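Local atomic coordinates of FAD:protein FMN transferase (Pseudomonas stutzeri ATCC 14405 = CCUG 16156, PDB entry 5MGY), a protein that probably transfers the FMN moiety of FAD onto a threonine side chain of a target protein, releasing AMP, in a magnesium-dependent reaction. Residues L187-I201 with Q214-T226. Numbering follows the deposited sequence.
Sequences LKAEGRKPDGSPWRI and QKIVELDGMGVST
Leu219 CD1 bridges the two strands of 187-201: it meets Ile201 CG2 at 3.8 Å and also touches Leu187 CD1, the two leucines crossing at about a right angle. Ala189 CB rests on Leu219 CB (4.0 Å), and Ile201 and Val217, side by side, add a CG2 to CG2 contact that extends this apolar face. In Leu187, chi1 (65°) and chi2 (75°) together bring CD1 to Leu219. On the other face Lys188 runs extended, CG anti to the backbone N, laying CG 3.3 Å from Met222 O and CE against Gly221; its NZ is hydrogen-bonded to Lys265 O. Cut back to an alanine, this position would probably lose the cover over Met222 O and Gly221 and leave Lys265 O without that donor. Arg200 and Glu218 lie alongside each other in a salt bridge, NH2 to OE2 2.8 Å, but the hydrogen bond is weak, bent to 126°; Pro198 CG covers the centre of one guanidinium face. Antiparallel hydrogen-bonded pairs position these groups: Leu187 with Val224, and Ile201 with Val217 (Val217 N to Ile201 O 3.0 Å). At the turn, Gly221 N reaches a lone pair of Ala189 O (2.8 Å), while Gly191 N meets Asp220 OD2 from above the carboxylate plane. The 199-205/213-219 hairpin is thus joined to the main antiparallel sheet by apolar packing around Leu219 and by hydrogen bonds at 220-221, while the Arg200-Glu218 pair, within the hairpin, is exposed to solvent.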
loop_
_atom_site.group_PDB
_atom_site.type_symbol
_atom_site.label_atom_id
_atom_site.label_comp_id
_atom_site.label_asym_id
_atom_site.label_seq_id
_atom_site.Cartn_x
_atom_site.Cartn_y
_atom_site.Cartn_z
ATOM N N LEU A 187 -4.774 -5.905 -3.705
ATOM C CA LEU A 187 -5.965 -6.359 -4.344
ATOM C C LEU A 187 -7.156 -6.454 -3.457
ATOM O O LEU A 187 -7.062 -6.456 -2.240
ATOM C CB LEU A 187 -5.729 -7.688 -5.023
ATOM C CG LEU A 187 -5.399 -8.974 -4.277
ATOM C CD1 LEU A 187 -6.614 -9.584 -3.567
ATOM C CD2 LEU A 187 -4.832 -9.994 -5.284
ATOM N N LYS A 188 -8.303 -6.548 -4.120
ATOM C CA LYS A 188 -9.568 -6.764 -3.460
ATOM C C LYS A 188 -10.535 -7.538 -4.381
ATOM O O LYS A 188 -10.514 -7.416 -5.598
ATOM C CB LYS A 188 -10.122 -5.430 -3.012
ATOM C CG LYS A 188 -11.459 -5.513 -2.340
ATOM C CD LYS A 188 -11.911 -4.187 -1.735
ATOM C CE LYS A 188 -13.333 -4.374 -1.197
ATOM N NZ LYS A 188 -14.096 -3.212 -0.725
ATOM N N ALA A 189 -11.376 -8.352 -3.784
ATOM C CA ALA A 189 -12.356 -9.047 -4.546
ATOM C C ALA A 189 -13.671 -9.075 -3.829
ATOM O O ALA A 189 -13.723 -8.967 -2.600
ATOM C CB ALA A 189 -11.878 -10.473 -4.825
ATOM N N GLU A 190 -14.725 -9.273 -4.624
ATOM C CA GLU A 190 -16.103 -9.351 -4.115
ATOM C C GLU A 190 -16.983 -10.189 -5.007
ATOM O O GLU A 190 -16.641 -10.456 -6.140
ATOM C CB GLU A 190 -16.676 -7.969 -4.018
ATOM C CG GLU A 190 -17.959 -7.877 -3.249
ATOM C CD GLU A 190 -18.130 -6.544 -2.598
ATOM O OE1 GLU A 190 -19.158 -6.410 -1.926
ATOM O OE2 GLU A 190 -17.267 -5.625 -2.759
ATOM N N GLY A 191 -18.096 -10.647 -4.459
ATOM C CA GLY A 191 -18.983 -11.535 -5.156
ATOM C C GLY A 191 -18.443 -12.939 -5.296
ATOM O O GLY A 191 -17.501 -13.343 -4.602
ATOM N N ARG A 192 -19.080 -13.668 -6.214
ATOM C CA ARG A 192 -18.707 -15.029 -6.536
ATOM C C ARG A 192 -18.621 -15.197 -8.021
ATOM O O ARG A 192 -19.188 -14.437 -8.732
ATOM C CB ARG A 192 -19.721 -15.991 -5.909
ATOM C CG ARG A 192 -19.621 -15.990 -4.373
ATOM C CD ARG A 192 -20.582 -16.945 -3.708
ATOM N NE ARG A 192 -20.221 -17.276 -2.332
ATOM C CZ ARG A 192 -19.288 -18.168 -1.964
ATOM N NH1 ARG A 192 -18.543 -18.808 -2.866
ATOM N NH2 ARG A 192 -19.076 -18.418 -0.670
ATOM N N LYS A 193 -17.886 -16.192 -8.493
ATOM C CA LYS A 193 -17.844 -16.522 -9.924
ATOM C C LYS A 193 -19.193 -17.202 -10.348
ATOM O O LYS A 193 -20.024 -17.536 -9.507
ATOM C CB LYS A 193 -16.591 -17.352 -10.259
ATOM C CG LYS A 193 -15.276 -16.663 -9.926
ATOM C CD LYS A 193 -14.001 -17.430 -10.321
ATOM C CE LYS A 193 -12.918 -17.504 -9.214
ATOM N NZ LYS A 193 -11.522 -17.658 -9.748
ATOM N N PRO A 194 -19.447 -17.346 -11.662
ATOM C CA PRO A 194 -20.743 -17.875 -12.084
ATOM C C PRO A 194 -21.050 -19.298 -11.555
ATOM O O PRO A 194 -22.161 -19.491 -11.071
ATOM C CB PRO A 194 -20.625 -17.856 -13.611
ATOM C CG PRO A 194 -19.596 -16.793 -13.887
ATOM C CD PRO A 194 -18.593 -17.046 -12.829
ATOM N N ASP A 195 -20.080 -20.245 -11.592
ATOM C CA ASP A 195 -20.263 -21.611 -10.928
ATOM C C ASP A 195 -20.697 -21.582 -9.450
ATOM O O ASP A 195 -21.164 -22.600 -8.913
ATOM C CB ASP A 195 -19.066 -22.627 -11.120
ATOM C CG ASP A 195 -17.747 -22.100 -10.689
ATOM O OD1 ASP A 195 -16.782 -22.258 -11.470
ATOM O OD2 ASP A 195 -17.655 -21.528 -9.589
ATOM N N GLY A 196 -20.529 -20.415 -8.810
ATOM C CA GLY A 196 -20.787 -20.232 -7.391
ATOM C C GLY A 196 -19.542 -20.167 -6.534
ATOM O O GLY A 196 -19.691 -19.843 -5.350
ATOM N N SER A 197 -18.346 -20.445 -7.106
ATOM C CA SER A 197 -17.095 -20.416 -6.347
ATOM C C SER A 197 -16.680 -19.014 -5.862
ATOM O O SER A 197 -17.110 -18.037 -6.410
ATOM C CB SER A 197 -15.969 -21.108 -7.135
ATOM O OG SER A 197 -15.233 -20.260 -7.934
ATOM N N PRO A 198 -15.842 -18.918 -4.843
ATOM C CA PRO A 198 -15.326 -17.658 -4.429
ATOM C C PRO A 198 -13.981 -17.303 -5.084
ATOM O O PRO A 198 -13.248 -18.151 -5.659
ATOM C CB PRO A 198 -15.122 -17.880 -2.945
ATOM C CG PRO A 198 -14.562 -19.273 -2.895
ATOM C CD PRO A 198 -15.327 -19.965 -3.988
ATOM N N TRP A 199 -13.685 -16.015 -4.951
ATOM C CA TRP A 199 -12.374 -15.490 -5.252
ATOM C C TRP A 199 -11.385 -15.862 -4.106
ATOM O O TRP A 199 -11.649 -15.685 -2.920
ATOM C CB TRP A 199 -12.458 -13.978 -5.411
ATOM C CG TRP A 199 -13.395 -13.508 -6.507
ATOM C CD1 TRP A 199 -14.614 -12.918 -6.325
ATOM C CD2 TRP A 199 -13.154 -13.526 -7.918
ATOM N NE1 TRP A 199 -15.156 -12.596 -7.526
ATOM C CE2 TRP A 199 -14.278 -12.940 -8.525
ATOM C CE3 TRP A 199 -12.073 -13.918 -8.713
ATOM C CZ2 TRP A 199 -14.389 -12.783 -9.911
ATOM C CZ3 TRP A 199 -12.174 -13.772 -10.083
ATOM C CH2 TRP A 199 -13.345 -13.225 -10.675
ATOM N N ARG A 200 -10.229 -16.371 -4.485
ATOM C CA ARG A 200 -9.249 -16.792 -3.525
ATOM C C ARG A 200 -7.885 -16.208 -3.783
ATOM O O ARG A 200 -7.445 -16.081 -4.952
ATOM C CB ARG A 200 -9.114 -18.292 -3.634
ATOM C CG ARG A 200 -10.416 -19.072 -3.518
ATOM C CD ARG A 200 -10.084 -20.547 -3.505
ATOM N NE ARG A 200 -10.832 -21.189 -2.439
ATOM C CZ ARG A 200 -11.800 -22.071 -2.632
ATOM N NH1 ARG A 200 -12.163 -22.434 -3.874
ATOM N NH2 ARG A 200 -12.433 -22.570 -1.581
ATOM N N ILE A 201 -7.202 -15.865 -2.705
ATOM C CA ILE A 201 -5.816 -15.479 -2.809
ATOM C C ILE A 201 -5.017 -16.485 -1.938
ATOM O O ILE A 201 -5.554 -17.169 -1.033
ATOM C CB ILE A 201 -5.631 -13.957 -2.464
ATOM C CG1 ILE A 201 -4.268 -13.370 -2.906
ATOM C CG2 ILE A 201 -5.770 -13.703 -0.971
ATOM C CD1 ILE A 201 -3.873 -13.488 -4.380
ATOM N N GLN A 214 1.294 -22.500 1.896
ATOM C CA GLN A 214 0.390 -21.393 1.506
ATOM C C GLN A 214 -0.965 -21.392 2.204
ATOM O O GLN A 214 -1.697 -22.356 2.111
ATOM C CB GLN A 214 0.118 -21.427 0.025
ATOM C CG GLN A 214 1.353 -21.345 -0.859
ATOM C CD GLN A 214 0.967 -21.142 -2.311
ATOM O OE1 GLN A 214 1.469 -20.261 -2.987
ATOM N NE2 GLN A 214 0.059 -21.967 -2.793
ATOM N N LYS A 215 -1.292 -20.277 2.862
ATOM C CA LYS A 215 -2.590 -20.076 3.493
ATOM C C LYS A 215 -3.571 -19.493 2.453
ATOM O O LYS A 215 -3.347 -18.415 1.905
ATOM C CB LYS A 215 -2.409 -19.147 4.687
ATOM C CG LYS A 215 -3.671 -18.668 5.365
ATOM C CD LYS A 215 -4.474 -19.796 5.966
ATOM C CE LYS A 215 -5.798 -19.290 6.526
ATOM N NZ LYS A 215 -6.369 -20.294 7.456
ATOM N N ILE A 216 -4.655 -20.214 2.189
ATOM C CA ILE A 216 -5.635 -19.828 1.166
ATOM C C ILE A 216 -6.882 -19.222 1.769
ATOM O O ILE A 216 -7.525 -19.835 2.576
ATOM C CB ILE A 216 -6.086 -21.030 0.346
ATOM C CG1 ILE A 216 -4.872 -21.768 -0.225
ATOM C CG2 ILE A 216 -7.032 -20.628 -0.769
ATOM C CD1 ILE A 216 -3.874 -20.933 -1.000
ATOM N N VAL A 217 -7.235 -18.026 1.323
ATOM C CA VAL A 217 -8.376 -17.325 1.871
ATOM C C VAL A 217 -9.343 -16.911 0.770
ATOM O O VAL A 217 -8.978 -16.677 -0.368
ATOM C CB VAL A 217 -7.969 -16.077 2.719
ATOM C CG1 VAL A 217 -7.056 -16.512 3.865
ATOM C CG2 VAL A 217 -7.326 -14.972 1.879
ATOM N N GLU A 218 -10.587 -16.783 1.176
ATOM C CA GLU A 218 -11.664 -16.416 0.331
ATOM C C GLU A 218 -11.935 -14.921 0.546
ATOM O O GLU A 218 -12.176 -14.508 1.656
ATOM C CB GLU A 218 -12.861 -17.330 0.654
ATOM C CG GLU A 218 -12.467 -18.809 0.435
ATOM C CD GLU A 218 -13.581 -19.813 0.690
ATOM O OE1 GLU A 218 -14.743 -19.356 0.980
ATOM O OE2 GLU A 218 -13.255 -21.038 0.575
ATOM N N LEU A 219 -11.835 -14.097 -0.500
ATOM C CA LEU A 219 -12.083 -12.669 -0.368
ATOM C C LEU A 219 -13.452 -12.345 -0.889
ATOM O O LEU A 219 -13.770 -12.644 -2.045
ATOM C CB LEU A 219 -11.056 -11.870 -1.151
ATOM C CG LEU A 219 -9.595 -11.994 -0.701
ATOM C CD1 LEU A 219 -8.653 -11.322 -1.669
ATOM C CD2 LEU A 219 -9.392 -11.374 0.649
ATOM N N ASP A 220 -14.282 -11.759 -0.043
ATOM C CA ASP A 220 -15.627 -11.321 -0.457
ATOM C C ASP A 220 -15.880 -9.999 0.260
ATOM O O ASP A 220 -16.407 -9.958 1.346
ATOM C CB ASP A 220 -16.721 -12.381 -0.134
ATOM C CG ASP A 220 -18.154 -12.035 -0.730
ATOM O OD1 ASP A 220 -19.124 -12.808 -0.498
ATOM O OD2 ASP A 220 -18.344 -11.014 -1.422
ATOM N N GLY A 221 -15.475 -8.914 -0.377
ATOM C CA GLY A 221 -15.635 -7.577 0.166
ATOM C C GLY A 221 -14.438 -7.137 0.964
ATOM O O GLY A 221 -14.543 -6.233 1.763
ATOM N N MET A 222 -13.272 -7.715 0.685
ATOM C CA MET A 222 -12.074 -7.456 1.482
ATOM C C MET A 222 -10.854 -7.255 0.587
ATOM O O MET A 222 -10.652 -8.019 -0.351
ATOM C CB MET A 222 -11.837 -8.680 2.409
ATOM C CG MET A 222 -12.888 -8.906 3.489
ATOM S SD MET A 222 -12.660 -7.638 4.715
ATOM C CE MET A 222 -13.316 -8.397 6.200
ATOM N N GLY A 223 -10.020 -6.270 0.937
ATOM C CA GLY A 223 -8.746 -6.009 0.238
ATOM C C GLY A 223 -7.579 -6.547 1.040
ATOM O O GLY A 223 -7.695 -6.715 2.233
ATOM N N VAL A 224 -6.469 -6.814 0.366
ATOM C CA VAL A 224 -5.301 -7.455 0.937
ATOM C C VAL A 224 -4.096 -6.670 0.499
ATOM O O VAL A 224 -4.000 -6.209 -0.665
ATOM C CB VAL A 224 -5.160 -8.895 0.389
ATOM C CG1 VAL A 224 -3.835 -9.578 0.746
ATOM C CG2 VAL A 224 -6.284 -9.727 0.953
ATOM N N SER A 225 -3.129 -6.536 1.394
ATOM C CA SER A 225 -1.905 -5.875 0.997
ATOM C C SER A 225 -0.757 -6.537 1.680
ATOM O O SER A 225 -0.840 -6.801 2.873
ATOM C CB SER A 225 -1.967 -4.407 1.385
ATOM O OG SER A 225 -0.671 -3.837 1.356
ATOM N N THR A 226 0.336 -6.728 0.931
ATOM C CA THR A 226 1.515 -7.420 1.447
ATOM C C THR A 226 2.773 -6.595 1.389
ATOM O O THR A 226 3.306 -6.406 0.361
ATOM C CB THR A 226 1.781 -8.744 0.682
ATOM O OG1 THR A 226 0.624 -9.600 0.704
ATOM C CG2 THR A 226 2.942 -9.494 1.347
#